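Local coordinates for protein Orf34 (Pseudomonas syringae pv. syringae, PDB 5KLP) that transfers acetyl groups from acetyl-CoA to serine, threonine and lysine residues of proteins, with inositol hexakisphosphate as cofactor, and impairs host immunity and microtubules, at residues A265-A270 with R299-R304. The protein carries 10 engineered substitutions. Residues are numbered along the deposited sequence; the frame is centred on the assembly and turned at random.
Sequences ASLTQA and RNQAFR. With IHP (inositol hexakisphosphate), chain D.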
loop_
_atom_site.group_PDB
_atom_site.type_symbol
_atom_site.label_atom_id
_atom_site.label_comp_id
_atom_site.label_asym_id
_atom_site.label_seq_id
_atom_site.Cartn_x
_atom_site.Cartn_y
_atom_site.Cartn_z
ATOM N N ALA A 265 4.129 9.605 -6.181
ATOM C CA ALA A 265 4.369 10.086 -7.537
ATOM C C ALA A 265 4.627 11.585 -7.560
ATOM O O ALA A 265 5.463 12.062 -8.320
ATOM C CB ALA A 265 3.195 9.737 -8.440
ATOM N N SER A 266 3.933 12.325 -6.700
ATOM C CA SER A 266 3.903 13.777 -6.820
ATOM C C SER A 266 5.084 14.499 -6.154
ATOM O O SER A 266 5.316 14.388 -4.942
ATOM C CB SER A 266 2.586 14.316 -6.243
ATOM O OG SER A 266 2.603 15.731 -6.206
ATOM N N LEU A 267 5.808 15.261 -6.960
ATOM C CA LEU A 267 6.865 16.120 -6.443
ATOM C C LEU A 267 6.299 17.187 -5.488
ATOM O O LEU A 267 6.880 17.484 -4.444
ATOM C CB LEU A 267 7.606 16.787 -7.607
ATOM C CG LEU A 267 8.467 17.997 -7.257
ATOM C CD1 LEU A 267 9.587 17.617 -6.286
ATOM C CD2 LEU A 267 9.022 18.638 -8.517
ATOM N N THR A 268 5.159 17.768 -5.834
ATOM C CA THR A 268 4.641 18.851 -5.004
ATOM C C THR A 268 4.109 18.310 -3.672
ATOM O O THR A 268 4.253 18.958 -2.636
ATOM C CB THR A 268 3.556 19.661 -5.729
ATOM O OG1 THR A 268 2.532 18.789 -6.213
ATOM C CG2 THR A 268 4.183 20.405 -6.890
ATOM N N GLN A 269 3.503 17.128 -3.696
ATOM C CA GLN A 269 3.075 16.497 -2.445
ATOM C C GLN A 269 4.256 16.372 -1.476
ATOM O O GLN A 269 4.167 16.774 -0.309
ATOM C CB GLN A 269 2.463 15.123 -2.719
ATOM C CG GLN A 269 1.984 14.365 -1.490
ATOM C CD GLN A 269 1.509 12.985 -1.863
ATOM O OE1 GLN A 269 2.298 12.141 -2.308
ATOM N NE2 GLN A 269 0.207 12.747 -1.720
ATOM N N ALA A 270 5.366 15.847 -1.987
ATOM C CA ALA A 270 6.586 15.687 -1.204
ATOM C C ALA A 270 7.014 17.016 -0.608
ATOM O O ALA A 270 7.386 17.078 0.561
ATOM C CB ALA A 270 7.702 15.104 -2.055
ATOM N N ARG A 299 14.555 12.338 -2.952
ATOM C CA ARG A 299 14.251 11.036 -3.514
ATOM C C ARG A 299 13.344 11.179 -4.724
ATOM O O ARG A 299 13.623 10.612 -5.792
ATOM C CB ARG A 299 13.600 10.115 -2.477
ATOM C CG ARG A 299 13.261 8.781 -3.093
ATOM C CD ARG A 299 12.565 7.802 -2.162
ATOM N NE ARG A 299 12.280 6.609 -2.951
ATOM C CZ ARG A 299 13.127 5.597 -3.121
ATOM N NH1 ARG A 299 14.311 5.593 -2.520
ATOM N NH2 ARG A 299 12.777 4.573 -3.891
ATOM N N ASN A 300 12.284 11.970 -4.565
ATOM C CA ASN A 300 11.330 12.193 -5.638
ATOM C C ASN A 300 12.022 12.714 -6.887
ATOM O O ASN A 300 11.768 12.231 -7.996
ATOM C CB ASN A 300 10.242 13.177 -5.198
ATOM C CG ASN A 300 9.100 13.268 -6.198
ATOM O OD1 ASN A 300 9.233 13.894 -7.251
ATOM N ND2 ASN A 300 7.972 12.638 -5.877
ATOM N N GLN A 301 12.919 13.679 -6.707
ATOM C CA GLN A 301 13.666 14.226 -7.837
ATOM C C GLN A 301 14.632 13.218 -8.458
ATOM O O GLN A 301 14.862 13.240 -9.666
ATOM C CB GLN A 301 14.428 15.486 -7.429
ATOM C CG GLN A 301 13.512 16.703 -7.278
ATOM C CD GLN A 301 13.069 17.290 -8.614
ATOM O OE1 GLN A 301 13.337 16.730 -9.682
ATOM N NE2 GLN A 301 12.371 18.417 -8.556
ATOM N N ALA A 302 15.196 12.334 -7.644
ATOM C CA ALA A 302 16.133 11.345 -8.167
ATOM C C ALA A 302 15.420 10.366 -9.101
ATOM O O ALA A 302 16.032 9.800 -10.011
ATOM C CB ALA A 302 16.824 10.601 -7.029
ATOM N N PHE A 303 14.122 10.181 -8.879
ATOM C CA PHE A 303 13.330 9.263 -9.685
ATOM C C PHE A 303 12.402 9.978 -10.667
ATOM O O PHE A 303 11.499 9.360 -11.237
ATOM C CB PHE A 303 12.507 8.338 -8.771
ATOM C CG PHE A 303 13.328 7.273 -8.105
ATOM C CD1 PHE A 303 13.550 6.059 -8.740
ATOM C CD2 PHE A 303 13.910 7.495 -6.872
ATOM C CE1 PHE A 303 14.329 5.066 -8.142
ATOM C CE2 PHE A 303 14.688 6.508 -6.257
ATOM C CZ PHE A 303 14.894 5.286 -6.897
ATOM N N ARG A 304 12.630 11.272 -10.872
ATOM C CA ARG A 304 11.783 12.065 -11.768
ATOM C C ARG A 304 11.966 11.658 -13.225
ATOM O O ARG A 304 13.094 11.513 -13.695
ATOM C CB ARG A 304 12.070 13.562 -11.606
HETATM C C1 IHP D . 15.725 -2.437 0.328
HETATM C C2 IHP D . 14.379 -1.672 -0.056
HETATM C C3 IHP D . 14.361 -0.363 -0.935
HETATM C C4 IHP D . 15.816 0.185 -1.311
HETATM C C5 IHP D . 16.991 -0.257 -0.458
HETATM C C6 IHP D . 16.929 -1.778 -0.456
HETATM O O11 IHP D . 15.909 -2.524 1.620
HETATM P P1 IHP D . 16.091 -3.873 2.627
HETATM O O21 IHP D . 15.359 -3.638 3.947
HETATM O O31 IHP D . 17.576 -4.095 2.933
HETATM O O41 IHP D . 15.561 -5.174 2.047
HETATM O O12 IHP D . 13.510 -1.546 1.005
HETATM P P2 IHP D . 12.036 -2.349 0.888
HETATM O O22 IHP D . 12.280 -3.865 0.731
HETATM O O32 IHP D . 11.094 -2.126 2.076
HETATM O O42 IHP D . 11.339 -1.909 -0.423
HETATM O O13 IHP D . 13.702 0.498 -0.267
HETATM P P3 IHP D . 12.279 1.373 -0.484
HETATM O O23 IHP D . 10.972 0.604 -0.679
HETATM O O33 IHP D . 12.311 1.958 0.926
HETATM O O43 IHP D . 12.375 2.468 -1.542
HETATM O O14 IHP D . 15.829 1.519 -1.436
HETATM P P4 IHP D . 15.723 2.275 -2.866
HETATM O O24 IHP D . 14.282 2.317 -3.377
HETATM O O34 IHP D . 16.289 3.709 -2.805
HETATM O O44 IHP D . 16.552 1.534 -3.932
HETATM O O15 IHP D . 17.127 0.346 0.734
HETATM P P5 IHP D . 18.411 1.404 1.112
HETATM O O25 IHP D . 19.170 1.810 -0.156
HETATM O O35 IHP D . 17.877 2.704 1.773
HETATM O O45 IHP D . 19.425 0.773 2.071
HETATM O O16 IHP D . 18.089 -2.293 -0.052
HETATM P P6 IHP D . 18.750 -3.675 -0.624
HETATM O O26 IHP D . 18.475 -3.814 -2.120
HETATM O O36 IHP D . 20.272 -3.704 -0.396
HETATM O O46 IHP D . 18.165 -4.895 0.095
#
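N300 pushes its carboxamide against the backbone where helix 267-274 starts. Its CG lies anti to the backbone N (chi1 -171°), which sends the amide across to the first turn: N300 OD1 comes to 3.3 Å from L267 CB, while N300 ND2 sits 3.3 Å from S266 O at too poor an angle for a hydrogen bond. L267 crosses N300 at about a right angle and carries its two methyls on to Q301, whose bent chain brings NE2 to 3.4 Å from L267 CD2. A270, one turn along, faces N300 with its CB, a looser contact. The first turn is set by S266, the N-cap: its OG accepts from Q269 N at 3.0 Å, nearly straight at 168°. A265 to T268 belong to the CoA-binding site, as does R304, just beyond helix 296-302.

R299, next to N300, reaches the cofactor instead. The extended chain of R299 lets R299 NH1 donate to IHP O34 (2.7 Å) and R299 NH2 to IHP O24 (2.8 Å), a two-pronged grip on one phosphate, with F303 CE2 over a guanidinium face. Helix 296-302 thus joins CoA-site residues on one flank to the inositol phosphate pocket on another. Strand 321-322 packs against N300 and F303, helix 21-36 touches A302 and F303, and backbone bonds tie A265 to A182 and S322.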